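Local atomic coordinates of putative dioxygenase (PDB entry 2PEB), a protein that probably acts as a metal-dependent dioxygenase of the Dopa 4,5-dioxygenase family and carries a zinc ion in this crystal form. Residues Val16-Ala20 against Ala21-Val25; Val29-Gly32 against Leu33-Phe37; Pro63-Phe66 against Asp67-Val70; Ser99-Gly103 against Ala104-Leu108. All coordinates share one frame; numbering follows the deposited sequence. Where two conformers were deposited one is given.

Interaction 1 of 4, residues Val16-Ala20 against Ala21-Val25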
loop_
_atom_site.group_PDB
_atom_site.type_symbol
_atom_site.label_atom_id
_atom_site.label_comp_id
_atom_site.label_asym_id
_atom_site.label_seq_id
_atom_site.Cartn_x
_atom_site.Cartn_y
_atom_site.Cartn_z
ATOM N N VAL A 16 10.724 0.528 -7.031
ATOM C CA VAL A 16 11.345 1.452 -6.093
ATOM C C VAL A 16 11.940 2.567 -6.907
ATOM O O VAL A 16 12.897 2.364 -7.688
ATOM C CB VAL A 16 12.425 0.741 -5.245
ATOM C CG1 VAL A 16 13.043 1.715 -4.251
ATOM C CG2 VAL A 16 11.859 -0.492 -4.509
ATOM N N TYR A 17 11.328 3.745 -6.806
ATOM C CA TYR A 17 11.747 4.912 -7.536
ATOM C C TYR A 17 12.867 5.662 -6.821
ATOM O O TYR A 17 12.956 5.678 -5.582
ATOM C CB TYR A 17 10.548 5.830 -7.824
ATOM C CG TYR A 17 9.498 5.106 -8.619
ATOM C CD1 TYR A 17 9.584 5.050 -9.996
ATOM C CD2 TYR A 17 8.424 4.435 -7.998
ATOM C CE1 TYR A 17 8.664 4.339 -10.748
ATOM C CE2 TYR A 17 7.465 3.737 -8.759
ATOM C CZ TYR A 17 7.602 3.708 -10.144
ATOM O OH TYR A 17 6.732 3.015 -10.939
ATOM N N PHE A 18 13.714 6.296 -7.616
ATOM C CA PHE A 18 14.806 7.082 -7.056
ATOM C C PHE A 18 15.294 8.126 -8.051
ATOM O O PHE A 18 14.970 8.103 -9.230
ATOM C CB PHE A 18 15.969 6.155 -6.645
ATOM C CG PHE A 18 16.532 5.382 -7.793
ATOM C CD1 PHE A 18 17.522 5.932 -8.600
ATOM C CD2 PHE A 18 15.990 4.133 -8.129
ATOM C CE1 PHE A 18 17.992 5.254 -9.687
ATOM C CE2 PHE A 18 16.455 3.464 -9.225
ATOM C CZ PHE A 18 17.448 4.008 -9.997
ATOM N N ASP A 19 16.107 9.045 -7.553
ATOM C CA ASP A 19 16.864 9.943 -8.431
ATOM C C ASP A 19 18.308 9.940 -7.951
ATOM O O ASP A 19 18.628 9.224 -7.009
ATOM C CB ASP A 19 16.244 11.342 -8.485
ATOM C CG ASP A 19 16.106 11.987 -7.133
ATOM O OD1 ASP A 19 16.826 11.626 -6.194
ATOM O OD2 ASP A 19 15.255 12.886 -7.003
ATOM N N ALA A 20 19.173 10.726 -8.588
ATOM C CA ALA A 20 20.589 10.804 -8.181
ATOM C C ALA A 20 20.754 11.026 -6.686
ATOM O O ALA A 20 21.609 10.403 -6.074
ATOM C CB ALA A 20 21.310 11.914 -8.941
ATOM N N ALA A 21 19.976 11.950 -6.113
ATOM C CA ALA A 21 20.051 12.280 -4.677
ATOM C C ALA A 21 19.743 11.113 -3.758
ATOM O O ALA A 21 20.321 10.992 -2.683
ATOM C CB ALA A 21 19.125 13.458 -4.337
ATOM N N SER A 22 18.816 10.261 -4.171
ATOM C CA SER A 22 18.356 9.153 -3.347
ATOM C C SER A 22 18.880 7.802 -3.831
ATOM O O SER A 22 18.482 6.766 -3.302
ATOM C CB SER A 22 16.829 9.101 -3.338
ATOM O OG SER A 22 16.328 9.012 -4.655
ATOM N N ARG A 23 19.726 7.788 -4.852
ATOM C CA ARG A 23 20.132 6.509 -5.452
ATOM C C ARG A 23 20.794 5.583 -4.436
ATOM O O ARG A 23 20.566 4.369 -4.443
ATOM C CB ARG A 23 21.070 6.791 -6.599
ATOM C CG ARG A 23 21.407 5.628 -7.449
ATOM C CD ARG A 23 22.495 6.038 -8.447
ATOM N NE ARG A 23 22.513 5.143 -9.594
ATOM C CZ ARG A 23 22.948 3.881 -9.568
ATOM N NH1 ARG A 23 23.428 3.321 -8.457
ATOM N NH2 ARG A 23 22.904 3.165 -10.680
ATOM N N ASP A 24 21.577 6.162 -3.540
ATOM C CA ASP A 24 22.279 5.368 -2.539
ATOM C C ASP A 24 21.346 4.776 -1.495
ATOM O O ASP A 24 21.502 3.623 -1.112
ATOM C CB ASP A 24 23.406 6.175 -1.876
ATOM C CG ASP A 24 24.533 6.520 -2.843
ATOM O OD1 ASP A 24 24.786 5.752 -3.815
ATOM O OD2 ASP A 24 25.177 7.571 -2.633
ATOM N N VAL A 25 20.362 5.536 -1.030
ATOM C CA VAL A 25 19.303 4.961 -0.199
ATOM C C VAL A 25 18.602 3.795 -0.943
ATOM O O VAL A 25 18.311 2.731 -0.394
ATOM C CB VAL A 25 18.234 6.046 0.191
ATOM C CG1 VAL A 25 17.026 5.403 0.848
ATOM C CG2 VAL A 25 18.878 7.099 1.092
HETATM O O HOH W 1 22.581 8.920 -3.768
#
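R23 runs alongside the F18 ring, with both side chains pointing the same way. R23 CG lies 4.1 Å from F18 CD1 and approaches the ring obliquely. The ring and guanidinium planes stand 69° apart, so these two flat groups do not stack. The W44 ring also meets F18. R23 is extended, with CG anti to the backbone N (chi1 -171°), and this carries its charged end past the ring to a salt bridge with D46. The backbone here turns from strand 11-18 into helix 23-36. Its polar centre is a reciprocal pair. D19 N donates to S22 OG at 2.9 Å and nearly straight, 171°. S22 N donates back to D19 OD1 at 3.1 Å, meeting the oxygen nearly along its C-O axis. This resembles a capping box, though its D19 N to S22 OG half is less sure. S22 N also makes a weak bond to D19 O, and R23 N a weak one to A20 O. A water accepts from D24 N and donates to A20 O. With an alanine in place of D19, S22 N would probably lose its side-chain acceptor and be left with the weak bond to D19 O. The D19 carboxylate sits beside amide N-H groups at the start of the helix, and its negative charge is probably eased by them.

Interaction 2 of 4, residues Val29-Gly32 against Leu33-Phe37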
loop_
_atom_site.group_PDB
_atom_site.type_symbol
_atom_site.label_atom_id
_atom_site.label_comp_id
_atom_site.label_asym_id
_atom_site.label_seq_id
_atom_site.Cartn_x
_atom_site.Cartn_y
_atom_site.Cartn_z
ATOM N N VAL A 29 18.234 -0.142 0.259
ATOM C CA VAL A 29 16.945 -0.786 0.370
ATOM C C VAL A 29 16.985 -2.043 -0.470
ATOM O O VAL A 29 16.441 -3.090 -0.098
ATOM C CB VAL A 29 15.786 0.182 -0.076
ATOM C CG1 VAL A 29 14.508 -0.615 -0.314
ATOM C CG2 VAL A 29 15.596 1.327 0.975
ATOM N N ARG A 30 17.632 -1.945 -1.634
ATOM C CA ARG A 30 17.708 -3.066 -2.540
ATOM C C ARG A 30 18.468 -4.235 -1.925
ATOM O O ARG A 30 18.033 -5.399 -2.043
ATOM C CB ARG A 30 18.346 -2.651 -3.859
ATOM C CG ARG A 30 18.097 -3.669 -4.951
ATOM C CD ARG A 30 18.418 -3.089 -6.308
ATOM N NE ARG A 30 18.340 -4.126 -7.319
ATOM C CZ ARG A 30 19.369 -4.772 -7.862
ATOM N NH1 ARG A 30 20.640 -4.517 -7.525
ATOM N NH2 ARG A 30 19.107 -5.694 -8.779
ATOM N N GLU A 31 19.564 -3.919 -1.270
ATOM C CA GLU A 31 20.375 -4.917 -0.567
ATOM C C GLU A 31 19.610 -5.524 0.599
ATOM O O GLU A 31 19.657 -6.731 0.825
ATOM C CB GLU A 31 21.650 -4.292 -0.063
ATOM C CG GLU A 31 22.622 -5.294 0.562
ATOM C CD GLU A 31 22.372 -5.605 2.024
ATOM O OE1 GLU A 31 21.710 -4.793 2.698
ATOM O OE2 GLU A 31 22.842 -6.668 2.512
ATOM N N GLY A 32 18.872 -4.709 1.324
ATOM C CA GLY A 32 18.026 -5.217 2.397
ATOM C C GLY A 32 17.006 -6.223 1.897
ATOM O O GLY A 32 16.762 -7.242 2.522
ATOM N N LEU A 33 16.390 -5.929 0.757
ATOM C CA LEU A 33 15.448 -6.852 0.178
ATOM C C LEU A 33 16.120 -8.169 -0.248
ATOM O O LEU A 33 15.600 -9.273 0.015
ATOM C CB LEU A 33 14.795 -6.237 -1.044
ATOM C CG LEU A 33 13.819 -5.148 -0.731
ATOM C CD1 LEU A 33 13.446 -4.403 -2.027
ATOM C CD2 LEU A 33 12.589 -5.745 -0.069
ATOM N N GLY A 34 17.210 -8.080 -0.989
ATOM C CA GLY A 34 17.876 -9.276 -1.511
ATOM C C GLY A 34 18.503 -10.159 -0.435
ATOM O O GLY A 34 18.712 -11.338 -0.642
ATOM N N ALA A 35 18.733 -9.569 0.726
ATOM C CA ALA A 35 19.316 -10.237 1.891
ATOM C C ALA A 35 18.262 -10.984 2.665
ATOM O O ALA A 35 18.543 -11.992 3.289
ATOM C CB ALA A 35 19.961 -9.189 2.817
ATOM N N ARG A 36 17.035 -10.482 2.660
ATOM C CA ARG A 36 16.015 -10.993 3.605
ATOM C C ARG A 36 14.899 -11.848 3.023
ATOM O O ARG A 36 14.352 -12.681 3.712
ATOM C CB ARG A 36 15.368 -9.830 4.339
ATOM C CG ARG A 36 16.266 -9.060 5.247
ATOM C CD ARG A 36 15.602 -7.821 5.833
ATOM N NE ARG A 36 16.412 -7.268 6.916
ATOM C CZ ARG A 36 17.544 -6.593 6.761
ATOM N NH1 ARG A 36 18.038 -6.345 5.548
ATOM N NH2 ARG A 36 18.203 -6.166 7.840
ATOM N N PHE A 37 14.494 -11.583 1.781
ATOM C CA PHE A 37 13.248 -12.127 1.270
ATOM C C PHE A 37 13.480 -12.925 0.001
ATOM O O PHE A 37 14.571 -12.901 -0.589
ATOM C CB PHE A 37 12.225 -11.013 1.050
ATOM C CG PHE A 37 12.052 -10.131 2.257
ATOM C CD1 PHE A 37 11.559 -10.634 3.443
ATOM C CD2 PHE A 37 12.477 -8.800 2.220
ATOM C CE1 PHE A 37 11.434 -9.782 4.579
ATOM C CE2 PHE A 37 12.366 -7.958 3.331
ATOM C CZ PHE A 37 11.880 -8.471 4.528
#
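The last turns of helix 23-36 are built from V29-G32 and L33-R36, joined by i to i+4 backbone bonds. L33 N donates to V29 O and G34 N to R30 O, both at 3.0 Å and fairly straight. A35 N to E31 O is as short but more bent, 134°. R36 N reaches G32 O only weakly, at 3.3 Å. L33 O accepts from both R36 N and F37 N. G32 O has a second weak donor, R36 NH1 at 3.4 Å, which is straight at 168°. The oxygen lies in the guanidinium plane, at its edge. R36 CG stands anti to its carbonyl carbon (chi1 -66°), and the extended chain beyond it runs past G32 O. G32 CA also sits at the guanidinium edge, 3.3 Å from R36 NH1. A side chain on G32 would come close to that nitrogen. On the inner side of the helix, L33 CD1 packs 4.3 Å from V29 CG1, and both side chains pack on strand 55-61. On the outer side, E31 OE2 lies near A35 CB. K3 of the second subunit packs on E31 and R36. The guanidinium thus adds a second weak donor to a carbonyl in the last turn. E31 OE1 and R36 NH1 are not in contact, but their opposite charges probably attract weakly.

Interaction 3 of 4, residues Pro63-Phe66 against Asp67-Val70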
loop_
_atom_site.group_PDB
_atom_site.type_symbol
_atom_site.label_atom_id
_atom_site.label_comp_id
_atom_site.label_asym_id
_atom_site.label_seq_id
_atom_site.Cartn_x
_atom_site.Cartn_y
_atom_site.Cartn_z
ATOM N N PRO A 63 3.144 -14.493 -3.979
ATOM C CA PRO A 63 2.225 -13.987 -2.961
ATOM C C PRO A 63 2.626 -14.268 -1.519
ATOM O O PRO A 63 2.327 -13.407 -0.652
ATOM C CB PRO A 63 0.903 -14.626 -3.346
ATOM C CG PRO A 63 1.004 -14.741 -4.834
ATOM C CD PRO A 63 2.425 -15.263 -4.999
ATOM N N ASN A 64 3.302 -15.396 -1.255
ATOM C CA ASN A 64 3.756 -15.732 0.108
ATOM C C ASN A 64 4.831 -14.791 0.729
ATOM O O ASN A 64 5.181 -14.925 1.900
ATOM C CB ASN A 64 4.104 -17.201 0.260
ATOM C CG ASN A 64 5.435 -17.580 -0.344
ATOM O OD1 ASN A 64 6.242 -16.758 -0.731
ATOM N ND2 ASN A 64 5.687 -18.880 -0.362
ATOM N N GLN A 65 5.340 -13.843 -0.041
ATOM C CA GLN A 65 6.240 -12.823 0.469
ATOM C C GLN A 65 5.600 -11.463 0.727
ATOM O O GLN A 65 6.259 -10.559 1.229
ATOM C CB GLN A 65 7.380 -12.664 -0.545
ATOM C CG GLN A 65 8.216 -13.905 -0.752
ATOM C CD GLN A 65 8.889 -14.416 0.505
ATOM O OE1 GLN A 65 9.803 -13.757 1.060
ATOM N NE2 GLN A 65 8.438 -15.556 0.982
ATOM N N PHE A 66 4.315 -11.311 0.391
ATOM C CA PHE A 66 3.648 -10.034 0.436
ATOM C C PHE A 66 3.672 -9.503 1.857
ATOM O O PHE A 66 4.080 -8.334 2.075
ATOM C CB PHE A 66 2.229 -10.127 -0.157
ATOM C CG PHE A 66 1.514 -8.861 -0.159
ATOM C CD1 PHE A 66 1.615 -7.979 -1.229
ATOM C CD2 PHE A 66 0.706 -8.511 0.924
ATOM C CE1 PHE A 66 0.941 -6.792 -1.227
ATOM C CE2 PHE A 66 0.035 -7.314 0.922
ATOM C CZ PHE A 66 0.156 -6.432 -0.148
ATOM N N ASP A 67 3.435 -10.374 2.827
ATOM C CA ASP A 67 3.399 -9.913 4.233
ATOM C C ASP A 67 4.802 -9.872 4.877
ATOM O O ASP A 67 4.952 -9.564 6.086
ATOM C CB ASP A 67 2.389 -10.713 5.055
ATOM C CG ASP A 67 2.822 -12.114 5.322
ATOM O OD1 ASP A 67 3.970 -12.499 4.970
ATOM O OD2 ASP A 67 1.994 -12.825 5.914
ATOM N N LYS A 68 5.826 -10.166 4.082
ATOM C CA LYS A 68 7.190 -9.979 4.507
ATOM C C LYS A 68 7.787 -8.751 3.873
ATOM O O LYS A 68 8.229 -7.843 4.575
ATOM C CB LYS A 68 8.028 -11.232 4.218
ATOM C CG LYS A 68 7.407 -12.473 4.892
ATOM C CD LYS A 68 8.074 -13.774 4.470
ATOM C CE LYS A 68 7.420 -14.990 5.143
ATOM N NZ LYS A 68 6.843 -14.640 6.476
ATOM N N VAL A 69 7.816 -8.711 2.534
ATOM C CA VAL A 69 8.373 -7.610 1.793
ATOM C C VAL A 69 7.704 -6.254 2.043
ATOM O O VAL A 69 8.356 -5.261 2.311
ATOM C CB VAL A 69 8.412 -7.939 0.280
ATOM C CG1 VAL A 69 8.846 -6.701 -0.507
ATOM C CG2 VAL A 69 9.374 -9.124 0.010
ATOM N N VAL A 70 6.394 -6.225 2.037
ATOM C CA VAL A 70 5.675 -4.968 2.029
ATOM C C VAL A 70 5.722 -4.291 3.426
ATOM O O VAL A 70 6.148 -3.140 3.552
ATOM C CB VAL A 70 4.254 -5.110 1.477
ATOM C CG1 VAL A 70 3.499 -3.764 1.608
ATOM C CG2 VAL A 70 4.317 -5.537 -0.033
HETATM O O HOH W 2 2.399 -13.003 2.268
HETATM O O HOH W 3 4.015 -15.263 4.350
#
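F66 and V70 pack one turn apart at the start of helix 66-76, which P63-Q65 lead into through a 3-10 turn. The apolar contact is a CH-pi interaction. V70 CG2 sits over one face of the F66 ring, offset toward the rim, 4.1 Å from the centroid and 24° off the normal. The F66 side chain reaches it with CG anti to the backbone N (chi1 -179°). F12 of the same chain and F66 of the second subunit also meet this ring; the latter places the contact at the dimer interface. Q65 CB makes a looser touch with V69 CG2.

The backbone bonds centre on Q65 O, which accepts twice. V69 N comes nearly straight on to the carbonyl at 2.7 Å. K68 N, at 2.9 Å, lies well above the carbonyl plane. Together they join the 3-10 turn to the helix. F66 O takes V70 N at 3.1 Å.

Among the polar side chains, Q65 is bent at chi2, and its amide crosses K68, with OE1 close to K68 CD. Q65 OE1 also accepts from E38 N. K68 NZ and D67 OD1 form only a long salt bridge. D67 OD2 lies close to D67 OD2 of the second subunit; two like charges there would probably favour uptake of a proton. One water accepts from D67 N and lies near P63 O.

Q65 NE2 donates to N64 OD1 at 3.0 Å and 169°; the oxygen lies in the Q65 amide plane, while the nitrogen stands above the N64 carbonyl plane.

Interaction 4 of 4, residues Ser99-Gly103 against Ala104-Leu108. With EDO (1,2-ethanediol), chain I; EDO (1,2-ethanediol), chain F.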
loop_
_atom_site.group_PDB
_atom_site.type_symbol
_atom_site.label_atom_id
_atom_site.label_comp_id
_atom_site.label_asym_id
_atom_site.label_seq_id
_atom_site.Cartn_x
_atom_site.Cartn_y
_atom_site.Cartn_z
ATOM N N SER A 99 -3.153 -1.329 -7.557
ATOM C CA SER A 99 -1.862 -1.122 -6.966
ATOM C C SER A 99 -1.992 -0.368 -5.637
ATOM O O SER A 99 -3.103 0.055 -5.262
ATOM C CB SER A 99 -0.952 -0.343 -7.944
ATOM O OG SER A 99 -1.626 0.807 -8.404
ATOM N N LEU A 100 -0.883 -0.238 -4.939
ATOM C CA LEU A 100 -0.778 0.619 -3.764
ATOM C C LEU A 100 0.533 1.363 -3.821
ATOM O O LEU A 100 1.468 0.919 -4.507
ATOM C CB LEU A 100 -0.846 -0.227 -2.490
ATOM C CG LEU A 100 0.269 -1.195 -2.195
ATOM C CD1 LEU A 100 1.522 -0.473 -1.659
ATOM C CD2 LEU A 100 -0.281 -2.303 -1.230
ATOM N N TRP A 101 0.633 2.403 -2.999
ATOM C CA TRP A 101 1.793 3.269 -2.961
ATOM C C TRP A 101 2.266 3.447 -1.542
ATOM O O TRP A 101 1.433 3.635 -0.640
ATOM C CB TRP A 101 1.496 4.635 -3.540
ATOM C CG TRP A 101 1.525 4.674 -4.996
ATOM C CD1 TRP A 101 0.451 4.589 -5.814
ATOM C CD2 TRP A 101 2.672 4.846 -5.831
ATOM N NE1 TRP A 101 0.845 4.688 -7.115
ATOM C CE2 TRP A 101 2.207 4.871 -7.156
ATOM C CE3 TRP A 101 4.043 5.025 -5.587
ATOM C CZ2 TRP A 101 3.053 5.032 -8.241
ATOM C CZ3 TRP A 101 4.881 5.199 -6.673
ATOM C CH2 TRP A 101 4.383 5.200 -7.980
ATOM N N LEU A 102 3.580 3.357 -1.392
ATOM C CA LEU A 102 4.287 3.769 -0.193
ATOM C C LEU A 102 4.964 5.092 -0.532
ATOM O O LEU A 102 5.586 5.209 -1.569
ATOM C CB LEU A 102 5.314 2.720 0.205
ATOM C CG LEU A 102 4.888 1.251 0.128
ATOM C CD1 LEU A 102 6.042 0.419 0.655
ATOM C CD2 LEU A 102 3.611 0.980 0.901
ATOM N N GLY A 103 4.809 6.090 0.330
ATOM C CA GLY A 103 5.338 7.417 0.079
ATOM C C GLY A 103 4.330 8.180 -0.740
ATOM O O GLY A 103 3.119 8.081 -0.514
ATOM N N ALA A 104 4.800 8.940 -1.701
ATOM C CA ALA A 104 3.914 9.805 -2.446
ATOM C C ALA A 104 3.825 9.251 -3.867
ATOM O O ALA A 104 4.852 8.990 -4.500
ATOM C CB ALA A 104 4.434 11.261 -2.411
ATOM N N ALA A 105 2.606 9.038 -4.350
ATOM C CA ALA A 105 2.407 8.402 -5.642
ATOM C C ALA A 105 2.980 9.246 -6.757
ATOM O O ALA A 105 2.932 10.496 -6.747
ATOM C CB ALA A 105 0.940 8.129 -5.908
ATOM N N LEU A 106 3.505 8.541 -7.748
ATOM C CA LEU A 106 3.890 9.142 -9.001
ATOM C C LEU A 106 2.854 8.855 -10.062
ATOM O O LEU A 106 2.009 7.966 -9.917
ATOM C CB LEU A 106 5.258 8.616 -9.422
ATOM C CG LEU A 106 6.354 8.734 -8.366
ATOM C CD1 LEU A 106 7.656 8.056 -8.839
ATOM C CD2 LEU A 106 6.623 10.171 -7.987
ATOM N N ALA A 107 2.929 9.625 -11.136
ATOM C CA ALA A 107 1.985 9.510 -12.231
ATOM C C ALA A 107 2.558 8.582 -13.304
ATOM O O ALA A 107 3.445 8.959 -14.064
ATOM C CB ALA A 107 1.663 10.876 -12.815
ATOM N N LEU A 108 1.991 7.385 -13.395
ATOM C CA LEU A 108 2.419 6.374 -14.353
ATOM C C LEU A 108 1.816 6.631 -15.735
ATOM O O LEU A 108 0.684 7.122 -15.839
ATOM C CB LEU A 108 1.980 4.990 -13.872
ATOM C CG LEU A 108 2.292 4.634 -12.405
ATOM C CD1 LEU A 108 1.695 3.297 -12.088
ATOM C CD2 LEU A 108 3.799 4.622 -12.149
HETATM C C1 EDO I . 3.292 6.854 3.529
HETATM O O1 EDO I . 3.048 5.947 2.443
HETATM C C2 EDO I . 2.154 7.838 3.586
HETATM O O2 EDO I . 1.896 8.277 2.248
HETATM C C1 EDO F . -3.053 3.505 -7.493
HETATM O O1 EDO F . -3.148 4.706 -6.727
HETATM C C2 EDO F . -4.092 2.574 -6.931
HETATM O O2 EDO F . -3.931 2.543 -5.499
HETATM O O HOH W 4 0.619 8.405 -2.180
#
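G103 O accepts from two donors: a water at 3.0 Å and O2 of one 1,2-ethanediol, also at 3.0 Å. The same water accepts a weak bond from A105 N and so bridges the turn. O1 of this ethanediol takes G103 N at 2.8 Å. A second ethanediol donates through its O2 to S99 O. Both molecules probably come from the crystallisation liquor. At G103, whose angles suit glycine since a CB would jam against the preceding carbonyl, the chain turns. It leaves strand 100-102, an outermost strand of this chain's antiparallel sheet. That strand pairs with 82-87, and W101 makes backbone bonds to the second subunit. After the turn, A104-L108 fold back across one face of the indole. W101 CG, anti to its carbonyl carbon (chi1 -80°), sets that face against A105 and L106. A105 CB stands almost straight over the five-membered ring of W101, 3.5 Å from its centroid and 4° off the normal, a CH-pi contact. On the same face L106 N lies 3.5 Å from W101 CH2, offset toward the rim. The L106 side chain crosses the indole at about a right angle, with CB near CH2. Replacing W101 by an alanine would probably open a gap against A105 and L106 and let the returning loop shift. O1 of the second ethanediol lies in the indole plane, 3.7 Å from W101 CD1.

Overall arrangement
Interaction 1 lies at the surface, while the other three are partly buried. Interactions 1 and 2 share helix 23-36, one at its start and one at its end. Accordingly, a carboxylate accepts from an amide N-H in the first, and a guanidinium bonds weakly to a carbonyl in the second. Interaction 3 opens the other long helix, 66-76, and F37 of interaction 2 packs on Q65, K68 and V69. Interactions 1 and 4 meet at the sheet, where Y17 packs against W101 and L106. Interaction 4 relies on ring contacts rather than direct hydrogen bonds between its segments. Interactions 2, 3 and 4 also touch the second subunit; interaction 1 does not.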